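Long-range contacts in putative N-acetylneuraminate lyase ([Ruminococcus] gnavus ATCC 29149, PDB 6RB7), which belongs to the dihydrodipicolinate synthetase family, whose members are built round an eight-stranded beta/alpha barrel, and is modelled here as a four-chain assembly: residues K39-F45 and V72-V77; K69-K73 and P248-L252. All coordinates share one frame; numbering follows the deposited sequence.

From the N terminus, the chain runs through strand 41-43, goes round helix 57-70 and returns as strand 74-77, so that contact 1 closes a short right-handed beta-alpha-beta crossover. Contact 2 begins on 69-73, the linker between that helix and strand, and is completed by helix 248-259, which follows the last barrel strand 238-241; it closes a loop of about 175 residues that spans nearly the whole barrel. The loops do not nest: contact 2 starts where contact 1 ends, their segments overlapping at Val72 and Lys73, of which Val72 touches partners in both. They also touch where Val41 packs on Leu252. Together they tie the first two strands to the helices at the beginning and end of the barrel.

Contact 1: K39-F45 and V72-V77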
# COMPACT_ATOMS: atom_id res chain seq x y z
N LYS A 39 -27.18 -1.03 20.14
CA LYS A 39 -26.05 -1.10 21.08
C LYS A 39 -26.00 -2.51 21.65
O LYS A 39 -26.74 -2.82 22.60
CB LYS A 39 -26.23 -0.10 22.22
CG LYS A 39 -26.18 1.33 21.75
CD LYS A 39 -26.28 2.32 22.86
CE LYS A 39 -26.35 3.74 22.37
NZ LYS A 39 -26.34 4.64 23.55
N GLY A 40 -24.96 -3.19 21.29
CA GLY A 40 -24.74 -4.56 21.79
C GLY A 40 -24.10 -5.37 20.71
O GLY A 40 -23.43 -4.81 19.82
N VAL A 41 -24.28 -6.67 20.81
CA VAL A 41 -23.59 -7.66 19.95
C VAL A 41 -24.55 -8.03 18.82
O VAL A 41 -25.64 -8.55 19.06
CB VAL A 41 -23.21 -8.87 20.80
CG1 VAL A 41 -22.75 -10.03 19.94
CG2 VAL A 41 -22.19 -8.48 21.87
N ILE A 42 -24.16 -7.71 17.59
CA ILE A 42 -24.94 -7.98 16.36
C ILE A 42 -24.09 -8.85 15.45
O ILE A 42 -23.27 -8.38 14.63
CB ILE A 42 -25.40 -6.67 15.69
CG1 ILE A 42 -26.30 -5.87 16.63
CG2 ILE A 42 -26.08 -6.97 14.35
CD1 ILE A 42 -26.80 -4.56 16.05
N PRO A 43 -24.17 -10.19 15.58
CA PRO A 43 -23.45 -11.05 14.66
C PRO A 43 -23.81 -10.85 13.20
O PRO A 43 -24.97 -10.63 12.86
CB PRO A 43 -23.90 -12.46 15.07
CG PRO A 43 -24.33 -12.31 16.52
CD PRO A 43 -24.99 -10.94 16.55
N ALA A 44 -22.82 -10.96 12.31
CA ALA A 44 -23.08 -11.18 10.88
C ALA A 44 -23.75 -12.53 10.70
O ALA A 44 -23.32 -13.55 11.25
CB ALA A 44 -21.81 -11.11 10.09
N PHE A 45 -24.83 -12.52 9.97
CA PHE A 45 -25.61 -13.72 9.62
C PHE A 45 -24.93 -14.46 8.49
O PHE A 45 -24.56 -13.84 7.47
CB PHE A 45 -27.01 -13.28 9.22
CG PHE A 45 -28.04 -14.38 9.23
CD1 PHE A 45 -28.70 -14.69 10.40
CD2 PHE A 45 -28.36 -15.05 8.06
CE1 PHE A 45 -29.65 -15.69 10.41
CE2 PHE A 45 -29.31 -16.06 8.07
CZ PHE A 45 -29.95 -16.39 9.26
N VAL A 72 -28.55 -12.51 21.42
CA VAL A 72 -27.80 -11.37 20.84
C VAL A 72 -28.77 -10.22 20.56
O VAL A 72 -30.00 -10.41 20.59
CB VAL A 72 -27.02 -11.80 19.57
CG1 VAL A 72 -25.97 -12.85 19.92
CG2 VAL A 72 -27.93 -12.30 18.48
N LYS A 73 -28.21 -9.03 20.32
CA LYS A 73 -29.03 -7.81 20.15
C LYS A 73 -29.75 -7.88 18.81
O LYS A 73 -30.91 -7.38 18.70
CB LYS A 73 -28.18 -6.57 20.27
CG LYS A 73 -28.93 -5.26 20.27
CD LYS A 73 -29.86 -5.15 21.49
CE LYS A 73 -30.02 -3.74 21.99
NZ LYS A 73 -31.24 -3.62 22.83
N GLY A 74 -29.07 -8.36 17.80
CA GLY A 74 -29.58 -8.31 16.44
C GLY A 74 -28.76 -9.14 15.52
O GLY A 74 -27.83 -9.83 15.97
N VAL A 75 -29.08 -9.07 14.24
CA VAL A 75 -28.31 -9.76 13.19
C VAL A 75 -28.05 -8.78 12.03
O VAL A 75 -28.91 -7.88 11.73
CB VAL A 75 -28.95 -11.04 12.68
CG1 VAL A 75 -28.86 -12.14 13.71
CG2 VAL A 75 -30.38 -10.84 12.22
N TYR A 76 -26.90 -8.93 11.42
CA TYR A 76 -26.44 -8.14 10.27
C TYR A 76 -26.49 -9.09 9.08
O TYR A 76 -25.70 -10.02 8.98
CB TYR A 76 -25.04 -7.58 10.54
CG TYR A 76 -24.41 -6.92 9.35
CD1 TYR A 76 -24.84 -5.68 8.93
CD2 TYR A 76 -23.33 -7.47 8.71
CE1 TYR A 76 -24.25 -5.03 7.85
CE2 TYR A 76 -22.74 -6.85 7.61
CZ TYR A 76 -23.22 -5.65 7.17
OH TYR A 76 -22.63 -5.05 6.11
N VAL A 77 -27.51 -8.89 8.22
CA VAL A 77 -27.88 -9.90 7.21
C VAL A 77 -27.34 -9.53 5.83
O VAL A 77 -27.44 -8.35 5.42
CB VAL A 77 -29.40 -10.04 7.20
CG1 VAL A 77 -29.83 -11.10 6.21
CG2 VAL A 77 -29.94 -10.31 8.59
O HOH W 1 -23.99 -11.06 7.02
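Lys73 leans its aliphatic chain on the backbone ahead of the first strand. Its CB rests against Val41 O at 3.4 Å; CG is anti to the backbone N (chi1 -173°), and a bend at chi2 (63°) turns the chain along the carbonyl of Lys39. CG and CD both stay close to Lys39 O, CE comes within 3.5 Å of that oxygen, and NZ then leads away from the strand. The same residue starts the pairing of the two parallel strands: Lys73 N bonds to Val41 O at 2.9 Å, in the carbonyl plane.

Farther along, the two backbone bonds of Tyr76 straddle Ala44, a single parallel bridge. Tyr76 N donates a hydrogen bond to Pro43 O (2.9 Å), and Tyr76 O accepts one from Phe45 N at 2.8 Å in an almost perfectly straight bond (179° at the hydrogen). A water also donates to Tyr76 O and to Phe45 O, so two donors grip the tyrosine carbonyl. Between the Lys73-Val41 and Tyr76-Pro43 bonds, Pro43, which lacks an N-H, brings CD to 3.1 Å from Gly74 O; that buried oxygen has no hydrogen-bond partner in the model.

The side chains divide between two faces. Ile42 lays CG2 over the Val75-Tyr76 peptide, 3.5 Å from Val75 C. On the other face the Pro43 ring carbons meet the branches of Val72, and Val75 CG1 sits at the edge of the Phe45 ring, the two side chains running the same way.

Ile42 and Tyr76 meet Ile110 on the inner side of the barrel, whereas Pro43, Phe45 and Val75 are covered by Phe67 of helix 57-70. Backbone bonds continue the sheet, so the pair is one link in the ring of strands, with 238-241 on one flank and 108-112 on the other.

Contact 2: K69-K73 and P248-L252; sequences KKGVK and PELYL
Lys70 sets its CG against the outer edge of the Pro248 ring, 3.7 Å from the proline CG, where the last turn of helix 57-70 meets the first turn of helix 248-259. In the beta/alpha barrel these helices follow the first and the last strand, and so become neighbours when the barrel closes. Helix 57-70 ends in a Schellman motif, with Gly71 supplying the positive phi that turns the chain toward the next strand.

Beyond the proline, a bend at chi2 (-65°) sends the lysine chain across the carboxylate of Glu249. Lys70 CD lies 3.6 Å from Glu249 OE2, and Lys70 NZ reaches the same oxygen at 2.7 Å in a salt bridge. The ammonium does not arrive within the carboxylate plane but from above it, 44° out, while the bend of the glutamate at chi2 (94°) brings its end nearer to the lysine. Lys70 stands at the C-terminal end of its helix and Glu249 at the N-terminal end of the other, positions in which both helix dipoles would probably favour these charges. The lysine has a second salt bridge, to Glu299, at the end of helix 287-299, and a long, weak ion pair joins Glu249 to Lys332 in helix 317-335.

Deeper in, the contact becomes apolar. Val72 CG1 packs on Pro248 CB at 3.9 Å and also meets CD1 of Leu252, whose side chain runs at about a right angle to the valine. The same methyl lies against the end of helix 57-70: Leu252 CD1 sits 3.3 Å from Lys70 O.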
# COMPACT_ATOMS: atom_id res chain seq x y z
N LYS A 69 -32.25 -17.48 20.38
CA LYS A 69 -32.02 -18.24 21.63
C LYS A 69 -30.70 -17.85 22.31
O LYS A 69 -30.65 -17.90 23.56
CB LYS A 69 -32.23 -19.72 21.38
CG LYS A 69 -33.70 -20.02 21.03
CD LYS A 69 -34.78 -19.56 21.98
CE LYS A 69 -36.15 -19.99 21.50
NZ LYS A 69 -37.22 -19.53 22.42
N LYS A 70 -29.70 -17.38 21.57
CA LYS A 70 -28.44 -16.94 22.19
C LYS A 70 -28.57 -15.55 22.79
O LYS A 70 -27.65 -15.18 23.55
CB LYS A 70 -27.30 -17.00 21.18
CG LYS A 70 -26.92 -18.40 20.72
CD LYS A 70 -26.36 -19.25 21.82
CE LYS A 70 -25.90 -20.59 21.25
NZ LYS A 70 -25.49 -21.59 22.27
N GLY A 71 -29.63 -14.83 22.52
CA GLY A 71 -29.88 -13.54 23.19
C GLY A 71 -28.96 -12.44 22.68
O GLY A 71 -28.70 -11.47 23.44
N VAL A 72 -28.55 -12.51 21.42
CA VAL A 72 -27.80 -11.37 20.84
C VAL A 72 -28.77 -10.22 20.56
O VAL A 72 -30.00 -10.41 20.59
CB VAL A 72 -27.02 -11.80 19.57
CG1 VAL A 72 -25.97 -12.85 19.92
CG2 VAL A 72 -27.93 -12.30 18.48
N LYS A 73 -28.21 -9.03 20.32
CA LYS A 73 -29.03 -7.81 20.15
C LYS A 73 -29.75 -7.88 18.81
O LYS A 73 -30.91 -7.38 18.70
CB LYS A 73 -28.18 -6.57 20.27
CG LYS A 73 -28.93 -5.26 20.27
CD LYS A 73 -29.86 -5.15 21.49
CE LYS A 73 -30.02 -3.74 21.99
NZ LYS A 73 -31.24 -3.62 22.83
N PRO A 248 -21.30 -16.83 20.25
CA PRO A 248 -21.94 -15.57 20.61
C PRO A 248 -21.93 -15.30 22.11
O PRO A 248 -21.78 -14.11 22.50
CB PRO A 248 -23.36 -15.70 20.04
CG PRO A 248 -23.56 -17.17 19.82
CD PRO A 248 -22.20 -17.77 19.57
N GLU A 249 -22.00 -16.35 22.93
CA GLU A 249 -21.99 -16.19 24.40
C GLU A 249 -20.69 -15.52 24.83
O GLU A 249 -20.73 -14.76 25.82
CB GLU A 249 -22.10 -17.51 25.15
CG GLU A 249 -23.35 -18.28 24.85
CD GLU A 249 -23.20 -19.32 23.74
OE1 GLU A 249 -22.54 -19.04 22.67
OE2 GLU A 249 -23.73 -20.45 23.97
N LEU A 250 -19.57 -15.80 24.16
CA LEU A 250 -18.27 -15.21 24.59
C LEU A 250 -18.29 -13.71 24.31
O LEU A 250 -17.86 -12.93 25.16
CB LEU A 250 -17.10 -15.89 23.88
CG LEU A 250 -16.89 -17.36 24.21
CD1 LEU A 250 -15.69 -17.90 23.47
CD2 LEU A 250 -16.72 -17.54 25.73
N TYR A 251 -18.79 -13.29 23.14
CA TYR A 251 -18.85 -11.84 22.86
C TYR A 251 -19.87 -11.16 23.78
O TYR A 251 -19.65 -10.00 24.14
CB TYR A 251 -19.10 -11.61 21.38
CG TYR A 251 -17.93 -11.96 20.50
CD1 TYR A 251 -16.83 -11.11 20.44
CD2 TYR A 251 -17.88 -13.15 19.78
CE1 TYR A 251 -15.75 -11.39 19.63
CE2 TYR A 251 -16.78 -13.46 18.98
CZ TYR A 251 -15.71 -12.57 18.91
OH TYR A 251 -14.66 -12.84 18.07
N LEU A 252 -21.01 -11.81 24.09
CA LEU A 252 -21.96 -11.20 25.06
C LEU A 252 -21.29 -11.00 26.41
O LEU A 252 -21.46 -9.93 27.01
CB LEU A 252 -23.21 -12.08 25.15
CG LEU A 252 -24.13 -12.00 23.93
CD1 LEU A 252 -25.13 -13.16 23.93
CD2 LEU A 252 -24.83 -10.64 23.86